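Local coordinates for putative exported protein (Burkholderia pseudomallei, PDB 4JGB) that is of uncertain function but folds as a Rossmann-type domain that probably binds NAD(P)H and may act as an oxidoreductase on CH-NH groups, at residues Ser19-Glu24 against Ala194-Ile199; Glu78-Val83 against Tyr129-Leu134; Lys88-Gly93 against Lys100-Val105; Asp138-Leu143 against Leu149-Phe154. One frame throughout, in Å; residues are numbered along the deposited sequence.

How the contacts relate
All four contacts belong to one Rossmann-type alpha/beta domain built round a mainly parallel sheet. Contact 1 joins helices 16-27 and 188-201 on one face, and its segments bracket the rest of the chain concerned here. Contacts 3 and 4 lie on the other face, centres about 8 Å apart, setting helices 83-97 and 130-143 against the neighbouring strands 101-105 and 150-155. Contact 2 ties the start of helix 130-143 to the loop before helix 83-97; contact 3 falls inside its loop, and contact 4 follows in series. Contacts 1 and 2 are the widest apart, centres about 23 Å, so the set spans both helical layers of the sandwich.

Contact 1: residues Ser19-Glu24 against Ala194-Ile199; sequences SRIAAE and AFVDEI
Ile21 and the pair Phe195 and Val196 bury most of the surface where helix 16-27 meets helix 188-201, two helices layered on the same face of the Rossmann sheet. The axes of segments 19-24 and 194-199 come within 9.6 Å at a signed crossing angle of -52°, a separation bridged by these three side chains. Ile21 sends its long branch out nearly straight (chi2 173°), and CD1 lands above the middle of the Phe195 ring, 3.7 Å from the ring centroid and 8° off the normal. This is a CH-pi contact of methyl over face. The shorter branch, CG2, touches both residues, lying 3.9 Å from Phe195 CD1 and 4.1 Å from Val196 CG2. Val196 also presses into the backbone: its CG2 is 3.8 Å from Ile21 O, and Glu24 CG crosses the same methyl at 3.9 Å. Isoleucine and valine suit these places because their beta-branching leaves them few rotamers in a helix. Phe195 also packs on Val103 and Val105 of the sheet. Glu24 brings only its aliphatic part to the interface; its carboxylate turns to Arg28 and Arg165 in salt bridges. Arg28 also pairs with Asp197, which probably offsets the likeness of charge between Glu24 OE2 and Asp197 OD1, 5.7 Å apart. With no hydrogen bond crossing between these segments, the helices are joined here by shape and dispersion, while the carboxylates of Glu24 and Asp197 pair with arginines outside the two segments.

Contact 2: residues Glu78-Val83 against Tyr129-Leu134; sequences EEASKV and YKAVAL
Ala80, in the loop ahead of helix 83-97, sits against Val132 in the first turn of helix 130-143 with their CA atoms just 4.6 Å apart. This is a loop-to-helix contact at the surface of the Rossmann-type domain, where the connection leaving strand 68-71 leans on a later helix. Alanine suits so close an approach, since the short side chain of Ala80 lets its CB rest against the helix backbone, 3.9 Å from Ala131 O, with Ala131 CB beside it at 4.3 Å from Ala80 CB. The methyl also meets Val132 CG1 at 4.1 Å, a branch that the valine holds beside its own backbone N. Ahead of Ala80 the chain is extended, and behind it the chain turns, Lys82 N bonding to Glu79 O on the way into helix 83-97. A Lys82-Glu79 salt bridge spans this turn on the side away from the helix, though the hydrogen bond within it is weak. Val83 then continues the packing along the helix, on Ala135, His136 and Ala139. Glu78 reaches across from further back: with chi1 66° and an extended chain beyond, its carboxylate arrives over Val132 at about a right angle to that side chain. One oxygen, OE1, makes a weak hydrogen bond to His136 NE2, one helical turn on from Val132, while Glu78 OE2 comes to rest 4.0 Å from Val132 CG2.

Contact 3: residues Lys88-Gly93 against Lys100-Val105; sequences KALVDG and KRVVVV
Leu90 reaches from helix 83-97 to strand 101-105 with a single methyl, CD1. The Leu90 side chain runs past that of Val104 in the opposite direction, and its CD1 stands 3.4 Å from Val104 CG1, tighter than usual for two carbons, while Val102 CG1 is looser at 4.3 Å from the same CD1. A leucine suits the place: its length spans the distance between helix and sheet, and its one methyl, CD1, meets two valines two residues apart on the strand. The chi1 of -87° carries that methyl to Val104. Next outward, Leu90 also packs on Val69 and Ser71 of strand 68-71 and on Leu53, and the neighbouring Val91 packs on Leu143 and Leu149. The valines are placed by the sheet itself: Arg101 and Val103 bond through their backbones to Val69, and Val102 to Asp150 and Thr152. Because the strand is extended, alternate residues face opposite ways, and Val103 and Val105 meet Phe195 of helix 188-201 on the other face. Beta-branched valine fits both sides of such an extended strand. Helix 83-97 thus covers the strand that follows it, completing the beta-alpha-beta crossover 68-71, 83-97, 101-105 of a Rossmann-type sheet.

Contact 4: residues Asp138-Leu143 against Leu149-Phe154; sequences DAYGYL and LDWTFF
Tyr140 lies over Phe153 and Leu143 over Trp151, their CA atoms 6.8 Å and 7.7 Å apart, as helix segment 138-143 runs nearly antiparallel (161°) to strand segment 150-154 at 9.7 Å between axes. This is helix-on-sheet packing in the alpha/beta sandwich of the Rossmann-type fold, the strand returning beneath the helix that precedes it. Two CH-pi contacts hold the layers together. Tyr140 CB stands almost on the normal of the Phe153 ring, 3.8 Å from its centroid, and Leu143 CB takes the matching place above the six-membered ring of Trp151, also at 3.8 Å. Beyond its CB, Tyr140 carries its ring past that of Phe153 with the planes at 51°, an oblique pairing whose closest atoms are Tyr140 CD1 and Phe153 CD2 at 3.6 Å. Leu143 fills the angle between the two aromatics, its CD1 touching Phe153 CD1 at 3.9 Å. Large flat groups suit the strand because they offer broad faces to the helix. The Trp151 side-chain torsions turn one face of the indole to Leu143 CB, and a hydrogen bond from NE1 to Val146 O fixes the ring. Its far edge meets the tyrosine, CH2 lying 3.8 Å from Tyr140 CE1.

Contact 1: residues Ser19-Glu24 against Ala194-Ile199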
loop_
_atom_site.group_PDB
_atom_site.type_symbol
_atom_site.label_atom_id
_atom_site.label_comp_id
_atom_site.label_asym_id
_atom_site.label_seq_id
_atom_site.Cartn_x
_atom_site.Cartn_y
_atom_site.Cartn_z
ATOM N N SER A 19 -0.578 -2.761 10.742
ATOM C CA SER A 19 -0.867 -2.301 12.114
ATOM C C SER A 19 -0.371 -0.862 12.366
ATOM O O SER A 19 -0.997 -0.089 13.092
ATOM C CB SER A 19 -0.246 -3.254 13.126
ATOM O OG SER A 19 1.182 -3.205 13.045
ATOM N N ARG A 20 0.744 -0.503 11.734
ATOM C CA ARG A 20 1.331 0.848 11.870
ATOM C C ARG A 20 0.550 1.882 11.079
ATOM O O ARG A 20 0.367 3.031 11.502
ATOM C CB ARG A 20 2.799 0.800 11.482
ATOM C CG ARG A 20 3.610 0.286 12.647
ATOM C CD ARG A 20 4.938 -0.325 12.281
ATOM N NE ARG A 20 5.609 -0.893 13.461
ATOM C CZ ARG A 20 5.509 -2.160 13.862
ATOM N NH1 ARG A 20 4.737 -3.002 13.209
ATOM N NH2 ARG A 20 6.162 -2.575 14.934
ATOM N N ILE A 21 0.030 1.461 9.937
ATOM C CA ILE A 21 -0.866 2.302 9.176
ATOM C C ILE A 21 -2.153 2.571 9.977
ATOM O O ILE A 21 -2.556 3.723 10.107
ATOM C CB ILE A 21 -1.153 1.698 7.769
ATOM C CG1 ILE A 21 0.135 1.716 6.931
ATOM C CG2 ILE A 21 -2.307 2.452 7.093
ATOM C CD1 ILE A 21 0.072 0.996 5.582
ATOM N N ALA A 22 -2.780 1.527 10.524
ATOM C CA ALA A 22 -4.011 1.711 11.272
ATOM C C ALA A 22 -3.819 2.632 12.459
ATOM O O ALA A 22 -4.658 3.465 12.729
ATOM C CB ALA A 22 -4.593 0.362 11.742
ATOM N N ALA A 23 -2.728 2.465 13.185
ATOM C CA ALA A 23 -2.458 3.272 14.379
ATOM C C ALA A 23 -2.144 4.730 14.011
ATOM O O ALA A 23 -2.547 5.684 14.725
ATOM C CB ALA A 23 -1.295 2.660 15.162
ATOM N N GLU A 24 -1.407 4.899 12.911
ATOM C CA GLU A 24 -1.064 6.243 12.405
ATOM C C GLU A 24 -2.322 6.988 11.987
ATOM O O GLU A 24 -2.439 8.200 12.233
ATOM C CB GLU A 24 -0.073 6.169 11.227
ATOM C CG GLU A 24 0.357 7.517 10.628
ATOM C CD GLU A 24 1.075 8.445 11.617
ATOM O OE1 GLU A 24 1.837 7.939 12.450
ATOM O OE2 GLU A 24 0.929 9.696 11.520
ATOM N N ALA A 194 4.122 8.440 5.848
ATOM C CA ALA A 194 4.009 8.683 4.403
ATOM C C ALA A 194 2.690 8.226 3.774
ATOM O O ALA A 194 2.082 8.960 2.965
ATOM C CB ALA A 194 5.192 8.081 3.647
ATOM N N PHE A 195 2.247 7.027 4.161
ATOM C CA PHE A 195 1.148 6.335 3.508
ATOM C C PHE A 195 -0.121 7.101 3.864
ATOM O O PHE A 195 -0.920 7.472 2.978
ATOM C CB PHE A 195 1.096 4.867 4.008
ATOM C CG PHE A 195 0.106 3.980 3.286
ATOM C CD1 PHE A 195 -1.253 3.991 3.621
ATOM C CD2 PHE A 195 0.545 3.057 2.337
ATOM C CE1 PHE A 195 -2.147 3.127 3.001
ATOM C CE2 PHE A 195 -0.363 2.195 1.711
ATOM C CZ PHE A 195 -1.706 2.222 2.062
ATOM N N VAL A 196 -0.277 7.386 5.158
ATOM C CA VAL A 196 -1.451 8.127 5.633
ATOM C C VAL A 196 -1.412 9.611 5.171
ATOM O O VAL A 196 -2.462 10.196 4.886
ATOM C CB VAL A 196 -1.605 7.998 7.178
ATOM C CG1 VAL A 196 -2.720 8.904 7.677
ATOM C CG2 VAL A 196 -1.870 6.540 7.614
ATOM N N ASP A 197 -0.223 10.218 5.070
ATOM C CA ASP A 197 -0.116 11.603 4.506
ATOM C C ASP A 197 -0.665 11.563 3.072
ATOM O O ASP A 197 -1.354 12.483 2.622
ATOM C CB ASP A 197 1.346 12.120 4.411
ATOM C CG ASP A 197 1.946 12.558 5.745
ATOM O OD1 ASP A 197 1.246 12.759 6.755
ATOM O OD2 ASP A 197 3.176 12.732 5.759
ATOM N N GLU A 198 -0.364 10.489 2.358
ATOM C CA GLU A 198 -0.742 10.391 0.949
ATOM C C GLU A 198 -2.242 10.203 0.800
ATOM O O GLU A 198 -2.856 10.769 -0.105
ATOM C CB GLU A 198 0.046 9.296 0.196
ATOM C CG GLU A 198 -0.342 9.116 -1.292
ATOM C CD GLU A 198 -0.428 10.431 -2.091
ATOM O OE1 GLU A 198 0.213 11.432 -1.682
ATOM O OE2 GLU A 198 -1.128 10.462 -3.145
ATOM N N ILE A 199 -2.822 9.414 1.701
ATOM C CA ILE A 199 -4.286 9.316 1.832
ATOM C C ILE A 199 -4.942 10.690 1.978
ATOM O O ILE A 199 -5.958 10.953 1.340
ATOM C CB ILE A 199 -4.708 8.397 3.006
ATOM C CG1 ILE A 199 -4.314 6.936 2.701
ATOM C CG2 ILE A 199 -6.212 8.516 3.287
ATOM C CD1 ILE A 199 -4.699 5.948 3.781
#

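Contact 2: residues Glu78-Val83 against Tyr129-Leu134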
loop_
_atom_site.group_PDB
_atom_site.type_symbol
_atom_site.label_atom_id
_atom_site.label_comp_id
_atom_site.label_asym_id
_atom_site.label_seq_id
_atom_site.Cartn_x
_atom_site.Cartn_y
_atom_site.Cartn_z
ATOM N N GLU A 78 1.684 -11.123 2.061
ATOM C CA GLU A 78 1.407 -11.219 0.634
ATOM C C GLU A 78 1.870 -12.555 0.045
ATOM O O GLU A 78 2.816 -13.178 0.553
ATOM C CB GLU A 78 2.124 -10.093 -0.083
ATOM C CG GLU A 78 3.640 -10.227 -0.020
ATOM C CD GLU A 78 4.342 -9.054 -0.657
ATOM O OE1 GLU A 78 3.634 -8.225 -1.274
ATOM O OE2 GLU A 78 5.588 -8.963 -0.548
ATOM N N GLU A 79 1.209 -12.988 -1.028
ATOM C CA GLU A 79 1.677 -14.135 -1.790
ATOM C C GLU A 79 1.794 -13.718 -3.249
ATOM O O GLU A 79 0.884 -13.062 -3.768
ATOM C CB GLU A 79 0.708 -15.300 -1.655
ATOM C CG GLU A 79 0.610 -15.879 -0.256
ATOM C CD GLU A 79 -0.394 -17.018 -0.171
ATOM O OE1 GLU A 79 -0.266 -17.998 -0.939
ATOM O OE2 GLU A 79 -1.309 -16.936 0.672
ATOM N N ALA A 80 2.905 -14.082 -3.902
ATOM C CA ALA A 80 3.141 -13.689 -5.296
ATOM C C ALA A 80 1.907 -13.978 -6.164
ATOM O O ALA A 80 1.475 -13.118 -6.919
ATOM C CB ALA A 80 4.378 -14.365 -5.879
ATOM N N SER A 81 1.324 -15.167 -6.016
ATOM C CA SER A 81 0.205 -15.564 -6.883
ATOM C C SER A 81 -1.108 -14.839 -6.585
ATOM O O SER A 81 -2.082 -15.036 -7.303
ATOM C CB SER A 81 -0.011 -17.079 -6.839
ATOM O OG SER A 81 -0.226 -17.487 -5.511
ATOM N N LYS A 82 -1.146 -14.012 -5.540
ATOM C CA LYS A 82 -2.366 -13.299 -5.166
ATOM C C LYS A 82 -2.307 -11.776 -5.332
ATOM O O LYS A 82 -3.346 -11.119 -5.318
ATOM C CB LYS A 82 -2.750 -13.633 -3.726
ATOM C CG LYS A 82 -3.226 -15.065 -3.558
ATOM C CD LYS A 82 -3.671 -15.333 -2.130
ATOM C CE LYS A 82 -4.235 -16.734 -2.046
ATOM N NZ LYS A 82 -3.243 -17.686 -2.615
ATOM N N VAL A 83 -1.098 -11.227 -5.462
ATOM C CA VAL A 83 -0.894 -9.765 -5.497
ATOM C C VAL A 83 -1.771 -9.067 -6.574
ATOM O O VAL A 83 -2.485 -8.096 -6.268
ATOM C CB VAL A 83 0.609 -9.422 -5.552
ATOM C CG1 VAL A 83 0.848 -8.008 -6.064
ATOM C CG2 VAL A 83 1.249 -9.616 -4.161
ATOM N N TYR A 129 13.383 -12.502 -3.692
ATOM C CA TYR A 129 12.316 -11.484 -3.700
ATOM C C TYR A 129 11.829 -11.229 -5.107
ATOM O O TYR A 129 10.977 -10.379 -5.312
ATOM C CB TYR A 129 12.774 -10.137 -3.140
ATOM C CG TYR A 129 13.430 -10.165 -1.791
ATOM C CD1 TYR A 129 12.985 -11.000 -0.779
ATOM C CD2 TYR A 129 14.502 -9.311 -1.522
ATOM C CE1 TYR A 129 13.616 -11.020 0.456
ATOM C CE2 TYR A 129 15.137 -9.328 -0.298
ATOM C CZ TYR A 129 14.682 -10.181 0.687
ATOM O OH TYR A 129 15.315 -10.158 1.903
ATOM N N LYS A 130 12.379 -11.964 -6.064
ATOM C CA LYS A 130 12.059 -11.731 -7.477
ATOM C C LYS A 130 10.589 -12.008 -7.842
ATOM O O LYS A 130 9.976 -11.217 -8.533
ATOM C CB LYS A 130 13.034 -12.481 -8.411
ATOM C CG LYS A 130 14.325 -11.692 -8.662
ATOM C CD LYS A 130 15.351 -12.466 -9.497
ATOM C CE LYS A 130 16.661 -11.684 -9.588
ATOM N NZ LYS A 130 17.778 -12.537 -10.095
ATOM N N ALA A 131 10.049 -13.122 -7.354
ATOM C CA ALA A 131 8.698 -13.563 -7.714
ATOM C C ALA A 131 7.669 -12.533 -7.231
ATOM O O ALA A 131 6.807 -12.109 -8.007
ATOM C CB ALA A 131 8.412 -14.938 -7.117
ATOM N N VAL A 132 7.757 -12.114 -5.971
ATOM C CA VAL A 132 6.858 -11.049 -5.489
ATOM C C VAL A 132 7.107 -9.709 -6.186
ATOM O O VAL A 132 6.170 -8.973 -6.418
ATOM C CB VAL A 132 6.832 -10.838 -3.949
ATOM C CG1 VAL A 132 6.528 -12.137 -3.208
ATOM C CG2 VAL A 132 8.112 -10.176 -3.438
ATOM N N ALA A 133 8.349 -9.396 -6.540
ATOM C CA ALA A 133 8.588 -8.114 -7.209
ATOM C C ALA A 133 7.891 -8.071 -8.573
ATOM O O ALA A 133 7.305 -7.053 -8.934
ATOM C CB ALA A 133 10.091 -7.834 -7.349
ATOM N N LEU A 134 7.962 -9.200 -9.296
ATOM C CA LEU A 134 7.287 -9.375 -10.580
ATOM C C LEU A 134 5.767 -9.268 -10.438
ATOM O O LEU A 134 5.133 -8.647 -11.264
ATOM C CB LEU A 134 7.615 -10.750 -11.230
ATOM C CG LEU A 134 9.074 -11.035 -11.576
ATOM C CD1 LEU A 134 9.273 -12.435 -12.166
ATOM C CD2 LEU A 134 9.605 -9.956 -12.493
#

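Contact 3: residues Lys88-Gly93 against Lys100-Val105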
loop_
_atom_site.group_PDB
_atom_site.type_symbol
_atom_site.label_atom_id
_atom_site.label_comp_id
_atom_site.label_asym_id
_atom_site.label_seq_id
_atom_site.Cartn_x
_atom_site.Cartn_y
_atom_site.Cartn_z
ATOM N N LYS A 88 -6.951 -6.161 -8.298
ATOM C CA LYS A 88 -8.136 -6.270 -9.132
ATOM C C LYS A 88 -9.409 -6.256 -8.298
ATOM O O LYS A 88 -10.401 -5.584 -8.644
ATOM C CB LYS A 88 -8.095 -7.528 -9.998
ATOM C CG LYS A 88 -7.052 -7.475 -11.106
ATOM C CD LYS A 88 -7.264 -8.549 -12.188
ATOM C CE LYS A 88 -6.193 -8.388 -13.265
ATOM N NZ LYS A 88 -6.332 -9.243 -14.487
ATOM N N ALA A 89 -9.382 -6.997 -7.198
ATOM C CA ALA A 89 -10.573 -7.121 -6.341
ATOM C C ALA A 89 -10.844 -5.812 -5.625
ATOM O O ALA A 89 -11.995 -5.423 -5.440
ATOM C CB ALA A 89 -10.421 -8.277 -5.349
ATOM N N LEU A 90 -9.775 -5.119 -5.239
ATOM C CA LEU A 90 -9.895 -3.803 -4.621
ATOM C C LEU A 90 -10.540 -2.798 -5.554
ATOM O O LEU A 90 -11.457 -2.086 -5.156
ATOM C CB LEU A 90 -8.532 -3.253 -4.194
ATOM C CG LEU A 90 -7.987 -3.626 -2.816
ATOM C CD1 LEU A 90 -6.755 -2.778 -2.583
ATOM C CD2 LEU A 90 -9.012 -3.381 -1.719
ATOM N N VAL A 91 -10.035 -2.730 -6.780
ATOM C CA VAL A 91 -10.533 -1.784 -7.779
ATOM C C VAL A 91 -11.998 -2.071 -8.071
ATOM O O VAL A 91 -12.806 -1.139 -8.136
ATOM C CB VAL A 91 -9.744 -1.871 -9.098
ATOM C CG1 VAL A 91 -10.487 -1.145 -10.214
ATOM C CG2 VAL A 91 -8.334 -1.328 -8.929
ATOM N N ASP A 92 -12.344 -3.348 -8.243
ATOM C CA ASP A 92 -13.755 -3.709 -8.559
ATOM C C ASP A 92 -14.700 -3.337 -7.392
ATOM O O ASP A 92 -15.777 -2.746 -7.584
ATOM C CB ASP A 92 -13.851 -5.204 -8.913
ATOM C CG ASP A 92 -15.272 -5.656 -9.143
ATOM O OD1 ASP A 92 -15.938 -5.067 -10.012
ATOM O OD2 ASP A 92 -15.731 -6.588 -8.442
ATOM N N GLY A 93 -14.276 -3.673 -6.175
ATOM C CA GLY A 93 -15.000 -3.294 -4.955
ATOM C C GLY A 93 -15.175 -1.796 -4.843
ATOM O O GLY A 93 -16.278 -1.313 -4.600
ATOM N N LYS A 100 -13.714 6.345 -4.199
ATOM C CA LYS A 100 -12.843 6.872 -5.228
ATOM C C LYS A 100 -11.366 6.710 -4.855
ATOM O O LYS A 100 -10.515 6.496 -5.722
ATOM C CB LYS A 100 -13.200 8.341 -5.492
ATOM C CG LYS A 100 -12.472 8.971 -6.671
ATOM C CD LYS A 100 -13.312 8.931 -7.935
ATOM C CE LYS A 100 -12.609 9.687 -9.053
ATOM N NZ LYS A 100 -12.167 11.042 -8.598
ATOM N N ARG A 101 -11.063 6.800 -3.564
ATOM C CA ARG A 101 -9.673 6.783 -3.134
ATOM C C ARG A 101 -9.278 5.378 -2.702
ATOM O O ARG A 101 -9.901 4.804 -1.811
ATOM C CB ARG A 101 -9.446 7.828 -2.021
ATOM C CG ARG A 101 -7.981 8.048 -1.661
ATOM C CD ARG A 101 -7.288 8.800 -2.768
ATOM N NE ARG A 101 -5.966 9.258 -2.384
ATOM C CZ ARG A 101 -4.845 8.833 -2.934
ATOM N NH1 ARG A 101 -4.869 7.892 -3.885
ATOM N NH2 ARG A 101 -3.698 9.349 -2.506
ATOM N N VAL A 102 -8.266 4.836 -3.385
ATOM C CA VAL A 102 -7.715 3.486 -3.184
ATOM C C VAL A 102 -6.186 3.587 -2.998
ATOM O O VAL A 102 -5.488 4.090 -3.879
ATOM C CB VAL A 102 -7.982 2.572 -4.425
ATOM C CG1 VAL A 102 -7.345 1.188 -4.267
ATOM C CG2 VAL A 102 -9.474 2.425 -4.718
ATOM N N VAL A 103 -5.651 3.121 -1.867
ATOM C CA VAL A 103 -4.189 3.172 -1.687
ATOM C C VAL A 103 -3.673 1.776 -1.349
ATOM O O VAL A 103 -4.169 1.138 -0.407
ATOM C CB VAL A 103 -3.695 4.208 -0.628
ATOM C CG1 VAL A 103 -2.159 4.264 -0.580
ATOM C CG2 VAL A 103 -4.229 5.603 -0.916
ATOM N N VAL A 104 -2.706 1.293 -2.127
ATOM C CA VAL A 104 -2.174 -0.072 -1.907
ATOM C C VAL A 104 -0.672 -0.067 -1.617
ATOM O O VAL A 104 0.080 0.754 -2.137
ATOM C CB VAL A 104 -2.553 -1.071 -3.059
ATOM C CG1 VAL A 104 -4.020 -0.948 -3.449
ATOM C CG2 VAL A 104 -1.751 -0.833 -4.324
ATOM N N VAL A 105 -0.244 -0.974 -0.753
ATOM C CA VAL A 105 1.175 -1.220 -0.520
ATOM C C VAL A 105 1.723 -1.883 -1.780
ATOM O O VAL A 105 1.215 -2.904 -2.225
ATOM C CB VAL A 105 1.397 -2.082 0.766
ATOM C CG1 VAL A 105 2.841 -2.617 0.878
ATOM C CG2 VAL A 105 1.046 -1.266 2.018
#

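Contact 4: residues Asp138-Leu143 against Leu149-Phe154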
loop_
_atom_site.group_PDB
_atom_site.type_symbol
_atom_site.label_atom_id
_atom_site.label_comp_id
_atom_site.label_asym_id
_atom_site.label_seq_id
_atom_site.Cartn_x
_atom_site.Cartn_y
_atom_site.Cartn_z
ATOM N N ASP A 138 3.159 -6.460 -12.180
ATOM C CA ASP A 138 1.884 -6.713 -12.872
ATOM C C ASP A 138 0.677 -6.036 -12.211
ATOM O O ASP A 138 -0.207 -5.553 -12.897
ATOM C CB ASP A 138 1.628 -8.213 -12.968
ATOM C CG ASP A 138 2.669 -8.941 -13.818
ATOM O OD1 ASP A 138 3.461 -8.267 -14.552
ATOM O OD2 ASP A 138 2.687 -10.192 -13.728
ATOM N N ALA A 139 0.635 -6.030 -10.882
ATOM C CA ALA A 139 -0.367 -5.271 -10.128
ATOM C C ALA A 139 -0.328 -3.799 -10.555
ATOM O O ALA A 139 -1.353 -3.222 -10.922
ATOM C CB ALA A 139 -0.139 -5.407 -8.631
ATOM N N TYR A 140 0.860 -3.205 -10.539
ATOM C CA TYR A 140 1.030 -1.829 -11.021
ATOM C C TYR A 140 0.654 -1.695 -12.509
ATOM O O TYR A 140 -0.026 -0.760 -12.885
ATOM C CB TYR A 140 2.452 -1.317 -10.784
ATOM C CG TYR A 140 2.637 0.078 -11.338
ATOM C CD1 TYR A 140 2.114 1.179 -10.662
ATOM C CD2 TYR A 140 3.308 0.301 -12.557
ATOM C CE1 TYR A 140 2.254 2.466 -11.160
ATOM C CE2 TYR A 140 3.452 1.597 -13.064
ATOM C CZ TYR A 140 2.924 2.671 -12.353
ATOM O OH TYR A 140 3.047 3.962 -12.802
ATOM N N GLY A 141 1.102 -2.634 -13.348
ATOM C CA GLY A 141 0.634 -2.708 -14.742
ATOM C C GLY A 141 -0.886 -2.703 -14.882
ATOM O O GLY A 141 -1.442 -2.003 -15.728
ATOM N N TYR A 142 -1.576 -3.479 -14.052
ATOM C CA TYR A 142 -3.033 -3.477 -14.112
ATOM C C TYR A 142 -3.652 -2.117 -13.718
ATOM O O TYR A 142 -4.510 -1.570 -14.428
ATOM C CB TYR A 142 -3.634 -4.624 -13.287
ATOM C CG TYR A 142 -5.102 -4.432 -13.094
ATOM C CD1 TYR A 142 -5.996 -4.709 -14.122
ATOM C CD2 TYR A 142 -5.609 -3.925 -11.883
ATOM C CE1 TYR A 142 -7.361 -4.506 -13.955
ATOM C CE2 TYR A 142 -6.971 -3.719 -11.711
ATOM C CZ TYR A 142 -7.832 -4.021 -12.750
ATOM O OH TYR A 142 -9.178 -3.835 -12.597
ATOM N N LEU A 143 -3.216 -1.587 -12.578
ATOM C CA LEU A 143 -3.661 -0.285 -12.090
ATOM C C LEU A 143 -3.439 0.893 -13.063
ATOM O O LEU A 143 -4.211 1.860 -13.052
ATOM C CB LEU A 143 -3.004 0.010 -10.735
ATOM C CG LEU A 143 -3.525 -0.771 -9.540
ATOM C CD1 LEU A 143 -2.551 -0.592 -8.370
ATOM C CD2 LEU A 143 -4.941 -0.330 -9.148
ATOM N N LEU A 149 -10.470 5.764 -11.024
ATOM C CA LEU A 149 -10.318 5.816 -9.564
ATOM C C LEU A 149 -9.059 6.625 -9.220
ATOM O O LEU A 149 -8.123 6.665 -10.025
ATOM C CB LEU A 149 -10.156 4.394 -8.991
ATOM C CG LEU A 149 -11.215 3.297 -9.140
ATOM C CD1 LEU A 149 -10.733 2.016 -8.460
ATOM C CD2 LEU A 149 -12.515 3.748 -8.517
ATOM N N ASP A 150 -9.036 7.231 -8.019
ATOM C CA ASP A 150 -7.816 7.865 -7.451
ATOM C C ASP A 150 -6.969 6.865 -6.671
ATOM O O ASP A 150 -6.970 6.830 -5.443
ATOM C CB ASP A 150 -8.161 9.035 -6.536
ATOM C CG ASP A 150 -8.889 10.144 -7.262
ATOM O OD1 ASP A 150 -8.761 10.243 -8.509
ATOM O OD2 ASP A 150 -9.603 10.908 -6.579
ATOM N N TRP A 151 -6.241 6.046 -7.411
ATOM C CA TRP A 151 -5.431 5.037 -6.806
ATOM C C TRP A 151 -4.005 5.526 -6.657
ATOM O O TRP A 151 -3.562 6.437 -7.372
ATOM C CB TRP A 151 -5.544 3.704 -7.588
ATOM C CG TRP A 151 -5.077 3.790 -9.026
ATOM C CD1 TRP A 151 -5.862 3.929 -10.160
ATOM C CD2 TRP A 151 -3.721 3.726 -9.487
ATOM N NE1 TRP A 151 -5.073 3.943 -11.286
ATOM C CE2 TRP A 151 -3.755 3.826 -10.907
ATOM C CE3 TRP A 151 -2.484 3.596 -8.843
ATOM C CZ2 TRP A 151 -2.583 3.820 -11.697
ATOM C CZ3 TRP A 151 -1.302 3.573 -9.638
ATOM C CH2 TRP A 151 -1.372 3.706 -11.041
ATOM N N THR A 152 -3.302 4.926 -5.699
ATOM C CA THR A 152 -1.881 5.164 -5.475
ATOM C C THR A 152 -1.221 3.821 -5.174
ATOM O O THR A 152 -1.718 3.043 -4.353
ATOM C CB THR A 152 -1.649 6.137 -4.289
ATOM O OG1 THR A 152 -2.001 7.454 -4.706
ATOM C CG2 THR A 152 -0.152 6.168 -3.877
ATOM N N PHE A 153 -0.115 3.533 -5.850
ATOM C CA PHE A 153 0.582 2.279 -5.642
ATOM C C PHE A 153 1.818 2.672 -4.847
ATOM O O PHE A 153 2.763 3.226 -5.414
ATOM C CB PHE A 153 0.916 1.705 -7.008
ATOM C CG PHE A 153 1.700 0.419 -6.989
ATOM C CD1 PHE A 153 1.059 -0.812 -6.812
ATOM C CD2 PHE A 153 3.078 0.430 -7.231
ATOM C CE1 PHE A 153 1.800 -1.994 -6.845
ATOM C CE2 PHE A 153 3.817 -0.754 -7.246
ATOM C CZ PHE A 153 3.175 -1.967 -7.057
ATOM N N PHE A 154 1.777 2.456 -3.535
ATOM C CA PHE A 154 2.739 3.056 -2.613
ATOM C C PHE A 154 3.791 2.036 -2.176
ATOM O O PHE A 154 3.574 1.364 -1.188
ATOM C CB PHE A 154 2.035 3.652 -1.354
ATOM C CG PHE A 154 2.802 4.813 -0.718
ATOM C CD1 PHE A 154 4.125 4.651 -0.283
ATOM C CD2 PHE A 154 2.213 6.067 -0.584
ATOM C CE1 PHE A 154 4.842 5.706 0.235
ATOM C CE2 PHE A 154 2.916 7.129 -0.038
ATOM C CZ PHE A 154 4.234 6.953 0.380
#